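PDB 4UEJ: galactitol 1-phosphate 5-dehydrogenase from Escherichia coli, which oxidises galactitol 1-phosphate to D-tagatose 6-phosphate with NAD+ as electron acceptor, as a zinc-containing member of the alcohol dehydrogenase family. Local coordinates for residues P136-A141 against S312-I317; E144-G149 against E300-L305; Q178-V181 against S187-A190; E244-I249 against A254-V259. One frame throughout, in Å; residues are numbered along the deposited sequence. Where two conformers were deposited one is given.

Contact 1: residues P136-A141 against S312-I317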
loop_
_atom_site.group_PDB
_atom_site.type_symbol
_atom_site.label_atom_id
_atom_site.label_comp_id
_atom_site.label_asym_id
_atom_site.label_seq_id
_atom_site.Cartn_x
_atom_site.Cartn_y
_atom_site.Cartn_z
ATOM N N PRO A 136 36.493 -5.523 9.802
ATOM C CA PRO A 136 37.167 -6.087 8.632
ATOM C C PRO A 136 36.640 -5.382 7.388
ATOM O O PRO A 136 35.425 -5.249 7.239
ATOM C CB PRO A 136 36.777 -7.569 8.673
ATOM C CG PRO A 136 36.457 -7.828 10.124
ATOM C CD PRO A 136 35.796 -6.555 10.590
ATOM N N ILE A 137 37.552 -4.895 6.551
ATOM C CA ILE A 137 37.193 -3.997 5.466
ATOM C C ILE A 137 36.210 -4.662 4.500
ATOM O O ILE A 137 35.312 -4.005 3.983
ATOM C CB ILE A 137 38.446 -3.502 4.705
ATOM C CG1 ILE A 137 38.074 -2.395 3.720
ATOM C CG2 ILE A 137 39.179 -4.645 4.014
ATOM C CD1 ILE A 137 37.506 -1.172 4.391
ATOM N N GLU A 138 36.367 -5.967 4.301
ATOM C CA GLU A 138 35.472 -6.725 3.437
ATOM C C GLU A 138 34.027 -6.591 3.889
ATOM O O GLU A 138 33.125 -6.523 3.054
ATOM C CB GLU A 138 35.874 -8.203 3.398
ATOM C CG GLU A 138 34.940 -9.076 2.570
ATOM C CD GLU A 138 35.380 -10.530 2.512
ATOM O OE1 GLU A 138 36.465 -10.803 1.947
ATOM O OE2 GLU A 138 34.638 -11.402 3.020
ATOM N N ASP A 139 33.804 -6.528 5.203
ATOM C CA ASP A 139 32.439 -6.421 5.734
ATOM C C ASP A 139 31.762 -5.137 5.300
ATOM O O ASP A 139 30.536 -5.042 5.310
ATOM C CB ASP A 139 32.413 -6.468 7.262
ATOM C CG ASP A 139 32.876 -7.797 7.825
ATOM O OD1 ASP A 139 33.298 -8.675 7.040
ATOM O OD2 ASP A 139 32.827 -7.946 9.066
ATOM N N GLY A 140 32.564 -4.139 4.964
ATOM C CA GLY A 140 32.035 -2.833 4.617
ATOM C C GLY A 140 31.211 -2.863 3.351
ATOM O O GLY A 140 30.323 -2.022 3.157
ATOM N N ALA A 141 31.502 -3.825 2.482
ATOM C CA ALA A 141 30.752 -3.963 1.235
ATOM C C ALA A 141 29.323 -4.423 1.472
ATOM O O ALA A 141 28.509 -4.431 0.544
ATOM C CB ALA A 141 31.449 -4.928 0.295
ATOM N N SER A 312 25.668 -11.964 10.309
ATOM C CA SER A 312 26.644 -12.936 9.852
ATOM C C SER A 312 26.790 -12.856 8.339
ATOM O O SER A 312 25.847 -13.142 7.610
ATOM C CB SER A 312 26.215 -14.337 10.299
ATOM O OG SER A 312 27.106 -15.327 9.839
ATOM N N LEU A 313 27.969 -12.473 7.860
ATOM C CA LEU A 313 28.147 -12.239 6.426
ATOM C C LEU A 313 28.805 -13.403 5.690
ATOM O O LEU A 313 28.479 -13.674 4.532
ATOM C CB LEU A 313 28.979 -10.974 6.193
ATOM C CG LEU A 313 28.546 -9.727 6.949
ATOM C CD1 LEU A 313 29.531 -8.588 6.665
ATOM C CD2 LEU A 313 27.114 -9.350 6.551
ATOM N N GLU A 314 29.740 -14.085 6.342
ATOM C CA GLU A 314 30.477 -15.145 5.661
ATOM C C GLU A 314 29.582 -16.161 4.916
ATOM O O GLU A 314 29.885 -16.512 3.774
ATOM C CB GLU A 314 31.389 -15.881 6.654
ATOM C CG GLU A 314 32.406 -16.786 5.981
ATOM C CD GLU A 314 33.283 -16.036 4.992
ATOM O OE1 GLU A 314 33.640 -14.871 5.273
ATOM O OE2 GLU A 314 33.596 -16.607 3.926
ATOM N N PRO A 315 28.475 -16.624 5.540
ATOM C CA PRO A 315 27.690 -17.643 4.830
ATOM C C PRO A 315 27.035 -17.117 3.563
ATOM O O PRO A 315 26.626 -17.911 2.727
ATOM C CB PRO A 315 26.611 -18.047 5.844
ATOM C CG PRO A 315 27.070 -17.525 7.157
ATOM C CD PRO A 315 27.927 -16.352 6.885
ATOM N N LEU A 316 26.936 -15.797 3.433
ATOM C CA LEU A 316 26.278 -15.185 2.290
ATOM C C LEU A 316 27.144 -15.202 1.040
ATOM O O LEU A 316 26.636 -15.055 -0.074
ATOM C CB LEU A 316 25.897 -13.733 2.607
ATOM C CG LEU A 316 25.012 -13.521 3.830
ATOM C CD1 LEU A 316 24.815 -12.038 4.104
ATOM C CD2 LEU A 316 23.685 -14.212 3.614
ATOM N N ILE A 317 28.451 -15.374 1.223
ATOM C CA ILE A 317 29.388 -15.163 0.127
ATOM C C ILE A 317 29.600 -16.428 -0.686
ATOM O O ILE A 317 29.991 -17.470 -0.147
ATOM C CB ILE A 317 30.748 -14.631 0.654
ATOM C CG1 ILE A 317 30.534 -13.302 1.381
ATOM C CG2 ILE A 317 31.717 -14.458 -0.485
ATOM C CD1 ILE A 317 31.685 -12.854 2.249
#
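Glu138 is the first residue of 136-141 to meet 312-317, entering from a turn in which Pro136 O accepts the backbone N-H of Asp139 (2.9 Å). With CG anti to the backbone N (chi1 177°) and the chain extended beyond it, its carboxylate reaches well past the turn, and OE2 stops 3.4 Å from CD1 of Ile317, whose side chain arrives from the opposite direction. Glu138 OE2 also lies 4.3 Å from Glu314 OE1, two acidic groups that would be expected to repel; Arg320 NH2 forms a salt bridge to both atoms. At Asp139 a methyl meets the acid itself. Leu313 sends CD1 over the flat face of the carboxylate, almost straight above CG, 3.6 Å from both Asp139 CB and Asp139 CG. After Asp139 the turn leads on to helix 143-155, while the partner chain passes through a short 3-10 turn into strand 317-321. Phe142 touches both Leu313 and Ile317, closing the hydrophobic side, and Leu343 of strand 341-344 packs on Glu138 and Ile317. The contact is thus a partly exposed boundary: one methyl meets a carboxylate oxygen of Glu138, another lies over the face of the Asp139 carboxylate, and a shared arginine probably compensates the charge of the two glutamates and keeps both carboxylates ionised.

Contact 2: residues E144-G149 against E300-L305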
loop_
_atom_site.group_PDB
_atom_site.type_symbol
_atom_site.label_atom_id
_atom_site.label_comp_id
_atom_site.label_asym_id
_atom_site.label_seq_id
_atom_site.Cartn_x
_atom_site.Cartn_y
_atom_site.Cartn_z
ATOM N N GLU A 144 25.701 -1.233 2.559
ATOM C CA GLU A 144 24.667 -0.749 1.666
ATOM C C GLU A 144 23.505 -1.766 1.521
ATOM O O GLU A 144 22.337 -1.390 1.714
ATOM C CB GLU A 144 25.292 -0.370 0.316
ATOM C CG GLU A 144 24.451 0.569 -0.530
ATOM C CD GLU A 144 23.432 -0.148 -1.368
ATOM O OE1 GLU A 144 23.463 -1.395 -1.403
ATOM O OE2 GLU A 144 22.579 0.536 -1.977
ATOM N N PRO A 145 23.804 -3.054 1.236
ATOM C CA PRO A 145 22.653 -3.967 1.153
ATOM C C PRO A 145 21.931 -4.204 2.496
ATOM O O PRO A 145 20.707 -4.432 2.473
ATOM C CB PRO A 145 23.273 -5.271 0.599
ATOM C CG PRO A 145 24.743 -5.125 0.764
ATOM C CD PRO A 145 25.018 -3.654 0.649
ATOM N N ILE A 146 22.629 -4.101 3.627
ATOM C CA ILE A 146 21.951 -4.156 4.927
ATOM C C ILE A 146 20.935 -3.028 5.037
ATOM O O ILE A 146 19.796 -3.230 5.460
ATOM C CB ILE A 146 22.937 -4.056 6.081
ATOM C CG1 ILE A 146 23.777 -5.329 6.135
ATOM C CG2 ILE A 146 22.200 -3.919 7.426
ATOM C CD1 ILE A 146 24.975 -5.164 6.996
ATOM N N THR A 147 21.348 -1.833 4.633
ATOM C CA THR A 147 20.462 -0.689 4.814
ATOM C C THR A 147 19.205 -0.762 3.965
ATOM O O THR A 147 18.252 -0.077 4.271
ATOM C CB THR A 147 21.152 0.662 4.518
ATOM O OG1 THR A 147 21.545 0.732 3.139
ATOM C CG2 THR A 147 22.363 0.857 5.455
ATOM N N VAL A 148 19.206 -1.564 2.904
ATOM C CA VAL A 148 17.995 -1.735 2.103
ATOM C C VAL A 148 16.848 -2.257 2.983
ATOM O O VAL A 148 15.748 -1.668 3.032
ATOM C CB VAL A 148 18.225 -2.685 0.929
ATOM C CG1 VAL A 148 16.929 -2.962 0.207
ATOM C CG2 VAL A 148 19.251 -2.084 -0.035
ATOM N N GLY A 149 17.112 -3.352 3.683
ATOM C CA GLY A 149 16.138 -3.945 4.576
ATOM C C GLY A 149 15.827 -3.035 5.741
ATOM O O GLY A 149 14.675 -2.912 6.138
ATOM N N GLU A 300 24.090 4.037 10.241
ATOM C CA GLU A 300 24.619 3.868 11.596
ATOM C C GLU A 300 24.168 2.555 12.206
ATOM O O GLU A 300 24.969 1.843 12.804
ATOM C CB GLU A 300 24.191 5.012 12.520
ATOM C CG GLU A 300 24.604 6.386 12.072
ATOM C CD GLU A 300 24.446 7.405 13.181
ATOM O OE1 GLU A 300 23.396 7.377 13.863
ATOM O OE2 GLU A 300 25.372 8.225 13.372
ATOM N N THR A 301 22.891 2.223 12.049
ATOM C CA THR A 301 22.391 0.953 12.573
ATOM C C THR A 301 23.116 -0.244 11.949
ATOM O O THR A 301 23.491 -1.180 12.652
ATOM C CB THR A 301 20.877 0.805 12.342
ATOM O OG1 THR A 301 20.199 1.880 13.001
ATOM C CG2 THR A 301 20.368 -0.512 12.908
ATOM N N ALA A 302 23.340 -0.200 10.638
ATOM C CA ALA A 302 23.980 -1.317 9.950
ATOM C C ALA A 302 25.379 -1.518 10.503
ATOM O O ALA A 302 25.797 -2.642 10.784
ATOM C CB ALA A 302 24.035 -1.076 8.445
ATOM N N SER A 303 26.092 -0.417 10.657
ATOM C CA SER A 303 27.433 -0.471 11.189
ATOM C C SER A 303 27.417 -1.053 12.602
ATOM O O SER A 303 28.226 -1.912 12.942
ATOM C CB SER A 303 28.066 0.915 11.185
ATOM O OG SER A 303 29.409 0.816 11.633
ATOM N N ARG A 304 26.477 -0.600 13.418
ATOM C CA ARG A 304 26.432 -1.046 14.804
ATOM C C ARG A 304 26.085 -2.516 14.933
ATOM O O ARG A 304 26.723 -3.229 15.705
ATOM C CB ARG A 304 25.445 -0.196 15.588
ATOM C CG ARG A 304 25.939 1.225 15.739
ATOM C CD ARG A 304 24.841 2.135 16.268
ATOM N NE ARG A 304 25.357 3.481 16.484
ATOM C CZ ARG A 304 24.678 4.456 17.074
ATOM N NH1 ARG A 304 23.445 4.238 17.512
ATOM N NH2 ARG A 304 25.240 5.644 17.234
ATOM N N LEU A 305 25.090 -2.972 14.179
ATOM C CA LEU A 305 24.702 -4.382 14.214
ATOM C C LEU A 305 25.882 -5.264 13.812
ATOM O O LEU A 305 26.096 -6.332 14.388
ATOM C CB LEU A 305 23.507 -4.638 13.296
ATOM C CG LEU A 305 22.202 -4.014 13.798
ATOM C CD1 LEU A 305 21.110 -4.223 12.768
ATOM C CD2 LEU A 305 21.798 -4.609 15.139
#
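Where Ile146 and Thr147 meet Ala302, no ring or carboxylate is pressed between the helices; the flat group that matters is the peptide carbonyl of Glu144, lying at the side of the contact. Thr147 OG1 donates to Glu144 O at 2.7 Å, from a position tilted only 18° out of the carbonyl plane and well bent from the C=O direction, at 127°. Placing OG1 between the backbone N and the carbonyl carbon (chi1 64°) makes this bond possible and leaves CG2 facing the other helix, 3.9 Å from Ala302 CB. Ile146 comes closer, its branch methyl CG2 lying 3.5 Å from the same Ala302 CB. The single methyl of Ala302 therefore sits against two neighbouring side chains, and its small size lets the backbones draw to 6.1 Å between Ile146 CA and Ala302 CA. Asn289 ND2 gives Thr147 OG1 a second hydrogen bond and a weak one to Glu144 OE2. Close alanine-mediated packing of helix 143-155 on helix 297-307 thus lies beside the active site of a zinc-containing alcohol dehydrogenase, where Cys38 and His59 bind zinc and Glu144 is, by similarity, a further ligand of the catalytic zinc.

Contact 3: residues Q178-V181 against S187-A190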
loop_
_atom_site.group_PDB
_atom_site.type_symbol
_atom_site.label_atom_id
_atom_site.label_comp_id
_atom_site.label_asym_id
_atom_site.label_seq_id
_atom_site.Cartn_x
_atom_site.Cartn_y
_atom_site.Cartn_z
ATOM N N GLN A 178 18.281 -11.462 9.403
ATOM C CA GLN A 178 19.215 -11.218 10.488
ATOM C C GLN A 178 18.903 -9.922 11.225
ATOM O O GLN A 178 18.958 -9.876 12.458
ATOM C CB GLN A 178 20.650 -11.192 9.957
ATOM C CG GLN A 178 21.079 -12.474 9.289
ATOM C CD GLN A 178 22.522 -12.414 8.843
ATOM O OE1 GLN A 178 23.318 -11.688 9.424
ATOM N NE2 GLN A 178 22.865 -13.168 7.806
ATOM N N CYS A 179 18.561 -8.873 10.473
ATOM C CA CYS A 179 18.250 -7.592 11.099
ATOM C C CYS A 179 16.949 -7.669 11.905
ATOM O O CYS A 179 16.894 -7.173 13.025
ATOM C CB CYS A 179 18.160 -6.483 10.059
ATOM S SG CYS A 179 19.789 -6.052 9.383
ATOM N N ALA A 180 15.937 -8.328 11.351
ATOM C CA ALA A 180 14.669 -8.498 12.066
ATOM C C ALA A 180 14.870 -9.181 13.410
ATOM O O ALA A 180 14.282 -8.786 14.411
ATOM C CB ALA A 180 13.674 -9.287 11.214
ATOM N N VAL A 181 15.695 -10.219 13.438
ATOM C CA VAL A 181 15.976 -10.911 14.685
ATOM C C VAL A 181 16.671 -9.977 15.671
ATOM O O VAL A 181 16.312 -9.914 16.845
ATOM C CB VAL A 181 16.836 -12.165 14.438
ATOM C CG1 VAL A 181 17.248 -12.788 15.749
ATOM C CG2 VAL A 181 16.042 -13.151 13.594
ATOM N N SER A 187 8.647 -12.959 15.639
ATOM C CA SER A 187 8.996 -14.132 14.858
ATOM C C SER A 187 9.524 -13.687 13.502
ATOM O O SER A 187 9.246 -12.575 13.052
ATOM C CB SER A 187 7.789 -15.048 14.671
ATOM O OG SER A 187 6.809 -14.401 13.864
ATOM N N VAL A 188 10.288 -14.558 12.849
ATOM C CA VAL A 188 10.666 -14.305 11.468
ATOM C C VAL A 188 10.417 -15.561 10.655
ATOM O O VAL A 188 10.842 -16.654 11.040
ATOM C CB VAL A 188 12.144 -13.885 11.343
ATOM C CG1 VAL A 188 12.478 -13.575 9.900
ATOM C CG2 VAL A 188 12.433 -12.711 12.248
ATOM N N THR A 189 9.698 -15.397 9.549
ATOM C CA THR A 189 9.388 -16.480 8.628
ATOM C C THR A 189 10.068 -16.174 7.304
ATOM O O THR A 189 10.039 -15.030 6.866
ATOM C CB THR A 189 7.866 -16.611 8.417
ATOM O OG1 THR A 189 7.260 -17.060 9.637
ATOM C CG2 THR A 189 7.550 -17.588 7.293
ATOM N N ALA A 190 10.676 -17.167 6.665
ATOM C CA ALA A 190 11.303 -16.912 5.372
ATOM C C ALA A 190 10.628 -17.725 4.273
ATOM O O ALA A 190 10.320 -18.882 4.469
ATOM C CB ALA A 190 12.802 -17.228 5.427
#
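Val181, near the end of helix 171-182, and Val188, at the start of strand 187-192, bring the two backbones to 7.1 Å between their CA atoms, the helix lying against one face of the sheet. They belong to a beta-alpha-beta crossover of the Rossmann fold: strand 163-167 leads into helix 171-182, which returns the chain to strand 187-192 alongside the first. The glycine-rich turn between the first strand and the helix fits the dinucleotide-binding pattern of this fold, although the present contact is at the far end of the helix, away from the annotated sites. In the strand, backbone hydrogen bonds of Ser187 and Thr189 with Val164 and of Val188 with Met207 fix the chain between its neighbours, and the side chain of Val188 is directed at the helix. Its CG1 is anti to the backbone N (chi1 -178°), which leaves CG2 anti to the carbonyl carbon, and this second methyl does all the touching. Ala180 meets it with its single methyl; Val181 adds CG2 while its side chain and that of Val188 run at about a right angle. One turn earlier, Ile177 also packs on Val188, continuing the same apolar seam. Cys179 and Ala180 also touch Phe153 of helix 143-155; Ala180 is buried, whereas Val181 is exposed. Val188 CG2 thus lies 3.8 Å from Ala180 CB and 3.9 Å from Val181 CG2, the two directions opening at roughly 84° around it.

Contact 4: residues E244-I249 against A254-V259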
loop_
_atom_site.group_PDB
_atom_site.type_symbol
_atom_site.label_atom_id
_atom_site.label_comp_id
_atom_site.label_asym_id
_atom_site.label_seq_id
_atom_site.Cartn_x
_atom_site.Cartn_y
_atom_site.Cartn_z
ATOM N N GLU A 244 1.944 -11.039 -5.441
ATOM C CA GLU A 244 0.660 -11.717 -5.295
ATOM C C GLU A 244 0.628 -12.604 -4.055
ATOM O O GLU A 244 -0.347 -12.589 -3.297
ATOM C CB GLU A 244 0.356 -12.553 -6.540
ATOM C CG GLU A 244 -0.926 -13.353 -6.472
ATOM C CD GLU A 244 -1.145 -14.200 -7.719
ATOM O OE1 GLU A 244 -0.187 -14.863 -8.167
ATOM O OE2 GLU A 244 -2.270 -14.199 -8.255
ATOM N N LEU A 245 1.699 -13.362 -3.841
ATOM C CA LEU A 245 1.758 -14.263 -2.695
ATOM C C LEU A 245 1.630 -13.491 -1.385
ATOM O O LEU A 245 0.907 -13.897 -0.471
ATOM C CB LEU A 245 3.063 -15.062 -2.707
ATOM C CG LEU A 245 3.232 -15.979 -1.497
ATOM C CD1 LEU A 245 2.243 -17.113 -1.576
ATOM C CD2 LEU A 245 4.663 -16.506 -1.441
ATOM N N ALA A 246 2.319 -12.360 -1.312
ATOM C CA ALA A 246 2.332 -11.571 -0.095
ATOM C C ALA A 246 0.910 -11.138 0.268
ATOM O O ALA A 246 0.492 -11.220 1.418
ATOM C CB ALA A 246 3.252 -10.360 -0.268
ATOM N N VAL A 247 0.154 -10.701 -0.731
ATOM C CA VAL A 247 -1.216 -10.280 -0.487
ATOM C C VAL A 247 -2.072 -11.467 -0.078
ATOM O O VAL A 247 -2.885 -11.373 0.842
ATOM C CB VAL A 247 -1.822 -9.603 -1.729
ATOM C CG1 VAL A 247 -3.325 -9.347 -1.523
ATOM C CG2 VAL A 247 -1.085 -8.300 -2.003
ATOM N N GLU A 248 -1.876 -12.600 -0.748
ATOM C CA GLU A 248 -2.678 -13.783 -0.455
ATOM C C GLU A 248 -2.427 -14.363 0.941
ATOM O O GLU A 248 -3.355 -14.872 1.574
ATOM C CB GLU A 248 -2.445 -14.864 -1.519
ATOM C CG GLU A 248 -3.073 -14.502 -2.866
ATOM C CD GLU A 248 -4.597 -14.493 -2.817
ATOM O OE1 GLU A 248 -5.175 -15.209 -1.971
ATOM O OE2 GLU A 248 -5.224 -13.778 -3.623
ATOM N N ILE A 249 -1.199 -14.288 1.437
ATOM C CA ILE A 249 -0.928 -14.898 2.729
ATOM C C ILE A 249 -1.107 -13.940 3.878
ATOM O O ILE A 249 -1.192 -14.369 5.029
ATOM C CB ILE A 249 0.499 -15.492 2.807
ATOM C CG1 ILE A 249 1.556 -14.386 2.805
ATOM C CG2 ILE A 249 0.701 -16.491 1.680
ATOM C CD1 ILE A 249 2.965 -14.908 2.987
ATOM N N ALA A 254 -1.913 -6.497 8.021
ATOM C CA ALA A 254 -0.487 -6.677 7.824
ATOM C C ALA A 254 0.093 -5.477 7.129
ATOM O O ALA A 254 -0.601 -4.780 6.374
ATOM C CB ALA A 254 -0.182 -7.960 7.015
ATOM N N GLN A 255 1.351 -5.208 7.441
ATOM C CA GLN A 255 2.148 -4.260 6.680
ATOM C C GLN A 255 2.909 -5.018 5.620
ATOM O O GLN A 255 3.562 -6.033 5.905
ATOM C CB GLN A 255 3.126 -3.505 7.569
ATOM C CG GLN A 255 2.492 -2.523 8.528
ATOM C CD GLN A 255 3.503 -2.027 9.524
ATOM O OE1 GLN A 255 4.084 -2.813 10.287
ATOM N NE2 GLN A 255 3.761 -0.733 9.499
ATOM N N LEU A 256 2.850 -4.537 4.387
ATOM C CA LEU A 256 3.571 -5.188 3.293
ATOM C C LEU A 256 4.520 -4.207 2.625
ATOM O O LEU A 256 4.099 -3.345 1.849
ATOM C CB LEU A 256 2.598 -5.766 2.264
ATOM C CG LEU A 256 3.143 -6.211 0.903
ATOM C CD1 LEU A 256 4.341 -7.147 1.049
ATOM C CD2 LEU A 256 2.034 -6.867 0.106
ATOM N N ALA A 257 5.806 -4.365 2.924
ATOM C CA ALA A 257 6.844 -3.484 2.392
ATOM C C ALA A 257 7.412 -4.043 1.105
ATOM O O ALA A 257 7.908 -5.175 1.059
ATOM C CB ALA A 257 7.950 -3.277 3.405
ATOM N N LEU A 258 7.349 -3.232 0.058
ATOM C CA LEU A 258 7.773 -3.661 -1.263
ATOM C C LEU A 258 9.176 -3.146 -1.493
ATOM O O LEU A 258 9.388 -1.944 -1.570
ATOM C CB LEU A 258 6.824 -3.131 -2.340
ATOM C CG LEU A 258 5.353 -3.541 -2.225
ATOM C CD1 LEU A 258 4.534 -2.837 -3.301
ATOM C CD2 LEU A 258 5.193 -5.045 -2.325
ATOM N N VAL A 259 10.109 -4.080 -1.624
ATOM C CA VAL A 259 11.513 -3.759 -1.731
ATOM C C VAL A 259 11.992 -4.077 -3.141
ATOM O O VAL A 259 12.810 -3.366 -3.719
ATOM C CB VAL A 259 12.311 -4.548 -0.681
ATOM C CG1 VAL A 259 13.779 -4.213 -0.754
ATOM C CG2 VAL A 259 11.748 -4.262 0.710
#
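Leu256 packing against Ala246 and Val247 is a buried, wholly apolar helix-on-sheet contact. It joins helix 240-249 to strand 255-258 in the second half of the Rossmann fold, where strand 231-235, this helix and strand 255-258 form a beta-alpha-beta unit. The backbones come nearest at Ala246 and Leu256, whose CA atoms are 7.3 Å apart. Leu256 points at the helix, and with CG anti to the backbone N (chi1 167°) its forked end opens onto the methyl of Ala246: CD1 lies 3.6 Å from Ala246 CB, and CD2 is 3.7 Å from the same Ala246 CB. Val247 approaches from one flank, its CG2 standing 4.0 Å from Leu256 CD2, the two side chains lying nearly perpendicular. Two conformers of Leu256 were modelled, and these methyl distances hold for one of them. Strands 231-235 and 282-285 flank strand 255-258; Ile233 packs on Leu256, and Val247 also touches Ile276 of helix 270-278. Further along the strand, Leu258 packs on Leu277 of the second subunit, so the same strand reaches the dimer interface. With methyl groups alone meeting here, the contact rests on shape and the exclusion of water. It imposes no directional bond on Leu256, which is consistent with that side chain occupying more than one position.

Overall arrangement
Of the four, contact 1 closes the widest loop; contact 2 is nested within it, and contacts 3 and 4 follow one another inside contact 2. Contacts 3 and 4 sit 15 Å apart, centre to centre, on the six-stranded parallel Rossmann sheet, each joining a helix to the strand that follows it. Contact 2 lies between them and contact 1, 12 Å by centres from the latter: Ile146 and Leu305 pack on Cys179, and Val148 on Val259. Contact 1 reaches contact 3 through a short, probable hydrogen bond between Ser312 N and Gln178 OE1. This places helix 143-155 where the nucleotide-binding fold meets the zinc-bearing part, consistent with the active site between the two domains in this family.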